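Local coordinates for protein AvrRpt2 (Erwinia amylovora, PDB 6HQZ) that probably acts as a papain-like cysteine protease of the C70 family, a type III effector delivered by a plant pathogen, represented here by its protease part, at residues K114-H122 with L130-N138; H90-P100 with R140-Y151. One frame throughout, in Å; residues are numbered along the deposited sequence. Where two conformers were deposited one is given.

Contact 1 (K114-H122 with L130-N138); sequences KPNDAIIFH and LTMPLDSFN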
loop_
_atom_site.group_PDB
_atom_site.type_symbol
_atom_site.label_atom_id
_atom_site.label_comp_id
_atom_site.label_asym_id
_atom_site.label_seq_id
_atom_site.Cartn_x
_atom_site.Cartn_y
_atom_site.Cartn_z
ATOM N N LYS A 114 5.482 10.451 -5.884
ATOM C CA LYS A 114 4.412 10.716 -6.838
ATOM C C LYS A 114 4.580 12.025 -7.574
ATOM O O LYS A 114 4.464 12.041 -8.785
ATOM C CB LYS A 114 3.032 10.743 -6.176
ATOM C CG LYS A 114 2.355 9.396 -6.036
ATOM C CD LYS A 114 1.642 8.941 -7.307
ATOM C CE LYS A 114 0.426 9.764 -7.681
ATOM N NZ LYS A 114 -0.290 9.042 -8.761
ATOM N N PRO A 115 4.800 13.140 -6.837
ATOM C CA PRO A 115 4.891 14.437 -7.544
ATOM C C PRO A 115 5.892 14.474 -8.697
ATOM O O PRO A 115 5.636 15.146 -9.686
ATOM C CB PRO A 115 5.342 15.418 -6.439
ATOM C CG PRO A 115 4.805 14.832 -5.175
ATOM C CD PRO A 115 4.799 13.332 -5.367
ATOM N N ASN A 116 7.027 13.786 -8.536
ATOM C CA ASN A 116 8.085 13.758 -9.525
ATOM C C ASN A 116 8.083 12.475 -10.352
ATOM O O ASN A 116 8.984 12.284 -11.133
ATOM C CB ASN A 116 9.442 13.918 -8.813
ATOM C CG ASN A 116 9.644 15.313 -8.278
ATOM O OD1 ASN A 116 9.455 16.291 -9.023
ATOM N ND2 ASN A 116 10.032 15.437 -6.999
ATOM N N ASP A 117 7.084 11.603 -10.184
ATOM C CA ASP A 117 6.956 10.358 -10.956
ATOM C C ASP A 117 8.272 9.549 -10.989
ATOM O O ASP A 117 8.839 9.245 -12.055
ATOM C CB ASP A 117 6.408 10.671 -12.361
ATOM C CG ASP A 117 5.876 9.462 -13.062
ATOM O OD1 ASP A 117 5.134 8.637 -12.461
ATOM O OD2 ASP A 117 6.192 9.321 -14.255
ATOM N N ALA A 118 8.723 9.208 -9.784
ATOM C CA ALA A 118 10.010 8.544 -9.566
ATOM C C ALA A 118 9.917 7.494 -8.469
ATOM O O ALA A 118 9.084 7.573 -7.570
ATOM C CB ALA A 118 11.068 9.583 -9.203
ATOM N N ILE A 119 10.813 6.510 -8.540
ATOM C CA ILE A 119 10.938 5.499 -7.522
ATOM C C ILE A 119 12.090 5.871 -6.634
ATOM O O ILE A 119 13.001 6.552 -7.062
ATOM C CB ILE A 119 11.177 4.107 -8.086
ATOM C CG1 ILE A 119 12.490 4.037 -8.894
ATOM C CG2 ILE A 119 10.004 3.772 -8.998
ATOM C CD1 ILE A 119 13.015 2.621 -8.929
ATOM N N ILE A 120 12.018 5.397 -5.393
ATOM C CA ILE A 120 13.018 5.665 -4.413
ATOM C C ILE A 120 13.667 4.326 -4.078
ATOM O O ILE A 120 12.987 3.380 -3.759
ATOM C CB ILE A 120 12.423 6.256 -3.110
ATOM C CG1 ILE A 120 11.516 7.462 -3.452
ATOM C CG2 ILE A 120 13.521 6.649 -2.200
ATOM C CD1 ILE A 120 10.732 8.004 -2.291
ATOM N N PHE A 121 15.004 4.283 -4.098
ATOM C CA PHE A 121 15.676 3.004 -3.960
ATOM C C PHE A 121 17.049 3.160 -3.369
ATOM O O PHE A 121 17.714 4.210 -3.518
ATOM C CB PHE A 121 15.761 2.279 -5.317
ATOM C CG PHE A 121 16.634 2.943 -6.326
ATOM C CD1 PHE A 121 16.186 4.062 -7.059
ATOM C CD2 PHE A 121 17.922 2.462 -6.568
ATOM C CE1 PHE A 121 17.016 4.656 -8.020
ATOM C CE2 PHE A 121 18.754 3.049 -7.548
ATOM C CZ PHE A 121 18.338 4.162 -8.246
ATOM N N HIS A 122 17.454 2.105 -2.668
ATOM C CA HIS A 122 18.786 1.942 -2.132
ATOM C C HIS A 122 19.598 1.212 -3.219
ATOM O O HIS A 122 19.248 0.113 -3.598
ATOM C CB HIS A 122 18.823 1.025 -0.910
ATOM C CG HIS A 122 18.323 1.666 0.350
ATOM N ND1 HIS A 122 18.173 3.033 0.474
ATOM C CD2 HIS A 122 17.978 1.133 1.538
ATOM C CE1 HIS A 122 17.712 3.306 1.685
ATOM N NE2 HIS A 122 17.635 2.175 2.368
ATOM N N LEU A 130 18.325 7.011 -3.318
ATOM C CA LEU A 130 18.349 7.583 -4.667
ATOM C C LEU A 130 16.910 7.555 -5.249
ATOM O O LEU A 130 16.013 6.827 -4.778
ATOM C CB LEU A 130 19.234 6.797 -5.591
ATOM C CG LEU A 130 20.711 6.525 -5.203
ATOM C CD1 LEU A 130 21.442 5.788 -6.358
ATOM C CD2 LEU A 130 21.415 7.775 -4.714
ATOM N N THR A 131 16.700 8.348 -6.281
ATOM C CA THR A 131 15.491 8.142 -7.086
ATOM C C THR A 131 15.880 8.012 -8.545
ATOM O O THR A 131 16.865 8.560 -8.949
ATOM C CB THR A 131 14.465 9.302 -6.974
ATOM O OG1 THR A 131 14.884 10.468 -7.708
ATOM C CG2 THR A 131 14.232 9.687 -5.526
ATOM N N MET A 132 15.018 7.372 -9.305
ATOM C CA MET A 132 15.067 7.427 -10.742
ATOM C C MET A 132 13.673 7.609 -11.295
ATOM O O MET A 132 12.709 7.189 -10.658
ATOM C CB MET A 132 15.726 6.152 -11.365
ATOM C CG MET A 132 14.913 4.929 -11.558
ATOM S SD MET A 132 15.530 3.449 -12.431
ATOM C CE MET A 132 16.752 2.862 -11.268
ATOM N N PRO A 133 13.569 8.105 -12.530
ATOM C CA PRO A 133 12.241 8.225 -13.063
ATOM C C PRO A 133 11.526 6.890 -13.164
ATOM O O PRO A 133 12.119 5.846 -13.522
ATOM C CB PRO A 133 12.461 8.793 -14.469
ATOM C CG PRO A 133 13.804 9.449 -14.386
ATOM C CD PRO A 133 14.577 8.555 -13.490
ATOM N N LEU A 134 10.231 6.918 -12.929
ATOM C CA LEU A 134 9.408 5.750 -13.117
ATOM C C LEU A 134 9.525 5.224 -14.517
ATOM O O LEU A 134 9.544 3.989 -14.706
ATOM C CB LEU A 134 7.956 6.094 -12.795
ATOM C CG LEU A 134 6.970 4.978 -12.938
ATOM C CD1 LEU A 134 7.440 3.754 -12.153
ATOM C CD2 LEU A 134 5.575 5.442 -12.500
ATOM N N ASP A 135 9.581 6.130 -15.527
ATOM C CA ASP A 135 9.725 5.678 -16.924
ATOM C C ASP A 135 10.991 4.806 -17.054
ATOM O O ASP A 135 10.983 3.812 -17.764
ATOM C CB ASP A 135 9.762 6.850 -17.933
ATOM C CG ASP A 135 9.941 6.389 -19.414
ATOM O OD1 ASP A 135 8.968 5.992 -20.097
ATOM O OD2 ASP A 135 11.080 6.464 -19.915
ATOM N N SER A 136 12.074 5.206 -16.410
ATOM C CA SER A 136 13.347 4.421 -16.433
ATOM C C SER A 136 13.237 3.054 -15.800
ATOM O O SER A 136 13.708 2.076 -16.337
ATOM C CB SER A 136 14.471 5.204 -15.768
ATOM O OG SER A 136 14.796 6.300 -16.570
ATOM N N PHE A 137 12.587 2.968 -14.655
ATOM C CA PHE A 137 12.354 1.727 -14.016
ATOM C C PHE A 137 11.585 0.748 -14.903
ATOM O O PHE A 137 11.977 -0.413 -15.076
ATOM C CB PHE A 137 11.649 1.968 -12.695
ATOM C CG PHE A 137 11.225 0.708 -12.038
ATOM C CD1 PHE A 137 12.110 0.009 -11.262
ATOM C CD2 PHE A 137 9.900 0.272 -12.175
ATOM C CE1 PHE A 137 11.673 -1.158 -10.631
ATOM C CE2 PHE A 137 9.492 -0.901 -11.614
ATOM C CZ PHE A 137 10.354 -1.572 -10.794
ATOM N N ASN A 138 10.504 1.236 -15.491
ATOM C CA ASN A 138 9.775 0.406 -16.408
ATOM C C ASN A 138 10.570 -0.025 -17.667
ATOM O O ASN A 138 10.412 -1.137 -18.196
ATOM C CB ASN A 138 8.457 1.090 -16.837
ATOM C CG ASN A 138 7.420 1.064 -15.743
ATOM O OD1 ASN A 138 7.195 0.024 -15.104
ATOM N ND2 ASN A 138 6.705 2.203 -15.571
HETATM O O HOH W 1 8.918 8.986 -15.132
#

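Contact 2 (H90-P100 with R140-Y151); sequences HGPIMFGWQTP and RLAWRVPHAMLY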
loop_
_atom_site.group_PDB
_atom_site.type_symbol
_atom_site.label_atom_id
_atom_site.label_comp_id
_atom_site.label_asym_id
_atom_site.label_seq_id
_atom_site.Cartn_x
_atom_site.Cartn_y
_atom_site.Cartn_z
ATOM N N HIS A 90 4.166 -5.765 0.927
ATOM C CA HIS A 90 5.277 -6.699 0.972
ATOM C C HIS A 90 6.549 -6.146 1.566
ATOM O O HIS A 90 7.410 -6.921 1.945
ATOM C CB HIS A 90 5.577 -7.153 -0.466
ATOM C CG HIS A 90 4.379 -7.758 -1.120
ATOM N ND1 HIS A 90 3.815 -7.244 -2.269
ATOM C CD2 HIS A 90 3.587 -8.779 -0.724
ATOM C CE1 HIS A 90 2.751 -7.965 -2.581
ATOM N NE2 HIS A 90 2.596 -8.906 -1.665
ATOM N N GLY A 91 6.652 -4.830 1.691
ATOM C CA GLY A 91 7.814 -4.232 2.290
ATOM C C GLY A 91 8.786 -3.971 1.186
ATOM O O GLY A 91 8.383 -3.901 0.012
ATOM N N PRO A 92 10.057 -3.790 1.537
ATOM C CA PRO A 92 10.998 -3.494 0.438
ATOM C C PRO A 92 11.155 -4.624 -0.607
ATOM O O PRO A 92 11.029 -5.857 -0.315
ATOM C CB PRO A 92 12.318 -3.248 1.153
ATOM C CG PRO A 92 12.171 -3.809 2.511
ATOM C CD PRO A 92 10.704 -3.895 2.851
ATOM N N ILE A 93 11.419 -4.205 -1.812
ATOM C CA ILE A 93 11.409 -5.132 -2.946
ATOM C C ILE A 93 12.747 -4.983 -3.713
ATOM O O ILE A 93 13.127 -3.889 -4.147
ATOM C CB ILE A 93 10.275 -4.794 -3.916
ATOM C CG1 ILE A 93 8.935 -4.993 -3.284
ATOM C CG2 ILE A 93 10.369 -5.651 -5.188
ATOM C CD1 ILE A 93 7.811 -4.278 -4.002
ATOM N N MET A 94 13.452 -6.091 -3.829
ATOM C CA MET A 94 14.706 -6.063 -4.590
ATOM C C MET A 94 14.449 -6.391 -6.054
ATOM O O MET A 94 13.806 -7.413 -6.370
ATOM C CB MET A 94 15.779 -6.963 -4.029
ATOM C CG MET A 94 15.512 -8.393 -3.853
ATOM S SD MET A 94 16.932 -9.181 -3.006
ATOM C CE MET A 94 16.928 -10.726 -3.884
ATOM N N PHE A 95 14.982 -5.518 -6.900
ATOM C CA PHE A 95 14.754 -5.570 -8.346
ATOM C C PHE A 95 16.053 -5.584 -9.132
ATOM O O PHE A 95 17.067 -4.915 -8.820
ATOM C CB PHE A 95 13.836 -4.426 -8.835
ATOM C CG PHE A 95 14.414 -3.063 -8.756
ATOM C CD1 PHE A 95 14.336 -2.369 -7.572
ATOM C CD2 PHE A 95 14.941 -2.428 -9.850
ATOM C CE1 PHE A 95 14.795 -1.075 -7.468
ATOM C CE2 PHE A 95 15.375 -1.114 -9.766
ATOM C CZ PHE A 95 15.330 -0.451 -8.573
ATOM N N GLY A 96 15.968 -6.355 -10.215
ATOM C CA GLY A 96 17.017 -6.473 -11.218
ATOM C C GLY A 96 16.741 -5.520 -12.328
ATOM O O GLY A 96 15.616 -5.469 -12.807
ATOM N N TRP A 97 17.771 -4.796 -12.788
ATOM C CA TRP A 97 17.593 -3.826 -13.875
ATOM C C TRP A 97 18.834 -3.601 -14.653
ATOM O O TRP A 97 19.928 -3.882 -14.194
ATOM C CB TRP A 97 17.074 -2.489 -13.345
ATOM C CG TRP A 97 17.992 -1.768 -12.424
ATOM C CD1 TRP A 97 18.295 -2.073 -11.121
ATOM C CD2 TRP A 97 18.688 -0.528 -12.714
ATOM N NE1 TRP A 97 19.123 -1.108 -10.603
ATOM C CE2 TRP A 97 19.329 -0.131 -11.529
ATOM C CE3 TRP A 97 18.746 0.309 -13.823
ATOM C CZ2 TRP A 97 20.077 1.002 -11.452
ATOM C CZ3 TRP A 97 19.468 1.499 -13.734
ATOM C CH2 TRP A 97 20.149 1.815 -12.562
ATOM N N GLN A 98 18.672 -3.139 -15.881
ATOM C CA GLN A 98 19.776 -3.014 -16.772
ATOM C C GLN A 98 20.154 -1.535 -16.947
ATOM O O GLN A 98 19.301 -0.712 -17.302
ATOM C CB GLN A 98 19.494 -3.697 -18.118
ATOM C CG GLN A 98 20.703 -3.774 -19.034
ATOM C CD GLN A 98 20.432 -4.465 -20.365
ATOM O OE1 GLN A 98 19.320 -4.444 -20.853
ATOM N NE2 GLN A 98 21.453 -5.099 -20.919
ATOM N N THR A 99 21.436 -1.231 -16.820
ATOM C CA THR A 99 21.826 0.146 -16.896
ATOM C C THR A 99 22.037 0.563 -18.331
ATOM O O THR A 99 22.237 -0.278 -19.233
ATOM C CB THR A 99 23.097 0.445 -16.058
ATOM O OG1 THR A 99 24.192 -0.353 -16.521
ATOM C CG2 THR A 99 22.852 0.189 -14.614
ATOM N N PRO A 100 22.050 1.882 -18.553
ATOM C CA PRO A 100 22.396 2.329 -19.846
ATOM C C PRO A 100 23.698 1.757 -20.373
ATOM O O PRO A 100 23.764 1.367 -21.499
ATOM C CB PRO A 100 22.588 3.852 -19.629
ATOM C CG PRO A 100 21.540 4.178 -18.622
ATOM C CD PRO A 100 21.558 2.990 -17.702
ATOM N N ARG A 140 13.780 -0.453 -17.824
ATOM C CA ARG A 140 15.026 -1.190 -17.505
ATOM C C ARG A 140 14.862 -2.359 -16.595
ATOM O O ARG A 140 15.783 -3.132 -16.465
ATOM C CB ARG A 140 16.028 -0.209 -16.910
ATOM C CG ARG A 140 16.326 0.928 -17.864
ATOM C CD ARG A 140 17.355 1.884 -17.324
ATOM N NE ARG A 140 17.751 2.779 -18.412
ATOM C CZ ARG A 140 18.519 2.393 -19.430
ATOM N NH1 ARG A 140 19.045 1.150 -19.468
ATOM N NH2 ARG A 140 18.768 3.238 -20.415
ATOM N N LEU A 141 13.672 -2.555 -16.033
ATOM C CA LEU A 141 13.410 -3.706 -15.201
ATOM C C LEU A 141 13.600 -4.999 -15.961
ATOM O O LEU A 141 13.394 -5.048 -17.207
ATOM C CB LEU A 141 11.953 -3.669 -14.671
ATOM C CG LEU A 141 11.545 -4.757 -13.700
ATOM C CD1 LEU A 141 12.275 -4.724 -12.358
ATOM C CD2 LEU A 141 10.038 -4.639 -13.452
ATOM N N ALA A 142 14.049 -6.018 -15.249
ATOM C CA ALA A 142 14.243 -7.346 -15.848
ATOM C C ALA A 142 12.951 -8.110 -16.213
ATOM O O ALA A 142 12.786 -9.212 -15.800
ATOM C CB ALA A 142 15.096 -8.193 -14.920
ATOM N N TRP A 143 12.171 -7.559 -17.116
ATOM C CA TRP A 143 10.870 -8.108 -17.521
ATOM C C TRP A 143 10.929 -9.522 -18.035
ATOM O O TRP A 143 9.963 -10.241 -17.935
ATOM C CB TRP A 143 10.250 -7.226 -18.581
ATOM C CG TRP A 143 9.891 -5.920 -18.094
ATOM C CD1 TRP A 143 10.534 -4.774 -18.323
ATOM C CD2 TRP A 143 8.787 -5.610 -17.260
ATOM N NE1 TRP A 143 9.893 -3.739 -17.709
ATOM C CE2 TRP A 143 8.824 -4.227 -17.025
ATOM C CE3 TRP A 143 7.753 -6.364 -16.705
ATOM C CZ2 TRP A 143 7.861 -3.561 -16.231
ATOM C CZ3 TRP A 143 6.755 -5.699 -15.952
ATOM C CH2 TRP A 143 6.845 -4.316 -15.704
ATOM N N ARG A 144 12.075 -9.947 -18.542
ATOM C CA ARG A 144 12.214 -11.245 -19.145
ATOM C C ARG A 144 12.088 -12.386 -18.166
ATOM O O ARG A 144 11.784 -13.532 -18.581
ATOM C CB ARG A 144 13.530 -11.396 -19.934
ATOM C CG ARG A 144 13.720 -12.735 -20.587
ATOM C CD ARG A 144 14.977 -12.757 -21.432
ATOM N NE ARG A 144 14.716 -13.485 -22.636
ATOM C CZ ARG A 144 15.543 -13.491 -23.673
ATOM N NH1 ARG A 144 16.700 -12.806 -23.630
ATOM N NH2 ARG A 144 15.207 -14.175 -24.750
ATOM N N VAL A 145 12.284 -12.115 -16.892
ATOM C CA VAL A 145 12.285 -13.206 -15.896
ATOM C C VAL A 145 11.208 -12.945 -14.864
ATOM O O VAL A 145 10.980 -11.774 -14.492
ATOM C CB VAL A 145 13.647 -13.424 -15.202
ATOM C CG1 VAL A 145 14.666 -13.901 -16.243
ATOM C CG2 VAL A 145 14.148 -12.191 -14.461
ATOM N N PRO A 146 10.557 -13.982 -14.396
ATOM C CA PRO A 146 9.489 -13.770 -13.419
ATOM C C PRO A 146 9.996 -13.299 -12.064
ATOM O O PRO A 146 9.196 -12.809 -11.271
ATOM C CB PRO A 146 8.841 -15.163 -13.278
ATOM C CG PRO A 146 9.317 -15.914 -14.423
ATOM C CD PRO A 146 10.640 -15.394 -14.814
ATOM N N HIS A 147 11.296 -13.428 -11.815
ATOM C CA HIS A 147 11.886 -13.105 -10.502
ATOM C C HIS A 147 12.544 -11.756 -10.495
ATOM O O HIS A 147 13.422 -11.513 -9.698
ATOM C CB HIS A 147 12.846 -14.183 -10.012
ATOM C CG HIS A 147 13.833 -14.648 -11.036
ATOM N ND1 HIS A 147 13.580 -15.700 -11.884
ATOM C CD2 HIS A 147 15.076 -14.201 -11.347
ATOM C CE1 HIS A 147 14.627 -15.882 -12.675
ATOM N NE2 HIS A 147 15.533 -14.960 -12.392
ATOM N N ALA A 148 12.079 -10.879 -11.375
ATOM C CA ALA A 148 12.576 -9.539 -11.523
ATOM C C ALA A 148 12.504 -8.739 -10.208
ATOM O O ALA A 148 13.386 -7.904 -9.973
ATOM C CB ALA A 148 11.852 -8.830 -12.653
ATOM N N MET A 149 11.479 -9.007 -9.371
ATOM C CA MET A 149 11.183 -8.199 -8.187
ATOM C C MET A 149 10.884 -9.184 -7.076
ATOM O O MET A 149 9.883 -9.925 -7.178
ATOM C CB MET A 149 9.942 -7.347 -8.478
ATOM C CG MET A 149 10.242 -6.123 -9.400
ATOM S SD MET A 149 8.707 -5.361 -9.885
ATOM C CE MET A 149 8.217 -4.599 -8.392
ATOM N N LEU A 150 11.767 -9.238 -6.070
ATOM C CA LEU A 150 11.666 -10.153 -4.979
ATOM C C LEU A 150 11.390 -9.422 -3.674
ATOM O O LEU A 150 11.863 -8.298 -3.442
ATOM C CB LEU A 150 12.922 -10.999 -4.815
ATOM C CG LEU A 150 13.230 -12.010 -5.911
ATOM C CD1 LEU A 150 14.533 -12.735 -5.595
ATOM C CD2 LEU A 150 12.133 -13.055 -6.098
ATOM N N TYR A 151 10.641 -10.101 -2.809
ATOM C CA TYR A 151 10.330 -9.544 -1.486
ATOM C C TYR A 151 10.395 -10.598 -0.416
ATOM O O TYR A 151 10.403 -11.816 -0.738
ATOM C CB TYR A 151 8.969 -8.831 -1.518
ATOM C CG TYR A 151 7.754 -9.725 -1.766
ATOM C CD1 TYR A 151 7.073 -10.341 -0.696
ATOM C CD2 TYR A 151 7.252 -9.907 -3.071
ATOM C CE1 TYR A 151 5.962 -11.156 -0.933
ATOM C CE2 TYR A 151 6.145 -10.693 -3.308
ATOM C CZ TYR A 151 5.527 -11.320 -2.250
ATOM O OH TYR A 151 4.460 -12.055 -2.551
HETATM O O HOH W 2 15.110 -9.749 -8.174
#

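Contact 1 (K114-H122 with L130-N138)
The hairpin's hydrogen bonding runs past the edge strand into a helix: Leu134 N, in the first turn of the helix, donates to Asp117 O in a nearly straight bond (2.8 Å, 173° at the hydrogen). Pro133 fills the N-cap position just before it, and water 1 joins Asp117 OD2 to Asp135 N. Asp117 CG stands anti to the backbone N (chi1 -163°), which brings OD1 against Leu134, 3.2 Å from CD2, the two side chains crossing at a slant.

Strands 118-122 and 130-133 then run antiparallel, with Ile119 and Phe121 as hydrogen-bonded partners of Met132 and Leu130; the bond from Leu130 N to Phe121 O is weak. On the face that carries Ile119, Phe121, Leu130 and Met132, a chi1 of 67° turns the Phe121 ring across the neighbouring strand, its edge meeting the backbone at Met132 N, which lies in the ring plane. Leu130 CB sits over one ring face, 4.1 Å from the centroid, in a CH-pi contact. Met132 bends back at chi3, so that CE comes 3.7 Å from Phe121 CZ while its sulfur stays oblique to the ring, a Met-aromatic contact. Ile119 lies alongside Met132 and reaches with CD1 to Phe137 CD1 at 3.6 Å.

Leu83 of helix 80-90 covers Ile119, Leu134 and Phe137. The arrangement is a beta hairpin at the margin of a papain-like protease's antiparallel sheet, its second strand leading directly into a helix packed against that sheet.

Contact 2 (H90-P100 with R140-Y151)
Arg140, Tyr151 and Leu150 have the most surface buried where strand 93-98 pairs antiparallel with strand 149-151 inside the sheet. Arg140 holds one end of strand 93-98: its chain, extended from CG to NE, passes Gln98 O and ends against Pro100, with NH1 turned back to hydrogen-bond Gln98 O (2.9 Å). That oxygen lies near the guanidinium plane, whereas NH1 approaches from above the carbonyl plane. Pro100 CD rests over the centre of one guanidinium face, and the Trp97 ring meets Arg140 CD with its edge.

Tyr151 packs on His90, just before the strand's other end; the rings stack face to face, centroids 4.0 Å apart and planes at 27°, and His90 CD2 comes 3.4 Å from Tyr151 CE1. Leu150 exchanges two backbone bonds with Met94, and its CD1 meets Met94 CE at 3.6 Å. Gly96 gives its N-H to Ala148 O; beyond the loop the bonding continues from Ala142 N to Gly96 O and from Gln98 N to Arg140 O.

The chemistry implies a seam fixed mainly by backbone bonds, closed at one end by ring stacking and at the other by a guanidinium held in place by a carbonyl and a proline ring.

How the contacts relate
Both contacts belong to the same antiparallel sheet, but contact 2 lies near the centre of the chain, whereas contact 1 lies at the margin, with strand 130-133 outermost. Contact 1 joins strands close in sequence; contact 2 brings together segments about forty residues apart and spans the hairpin of contact 1. They meet directly: Phe137 packs edge-to-face on Phe95, Met132 CE reaches Trp97 CH2, and Asn138 O is the probable acceptor of Trp143 NE1. Helix 134-140 supplies residues to both. Backbone bonds tie both; contact 1 adds apolar, sulfur and phenyl packing with a water between Asp117 and the helix start, contact 2 a ring stack and an arginine.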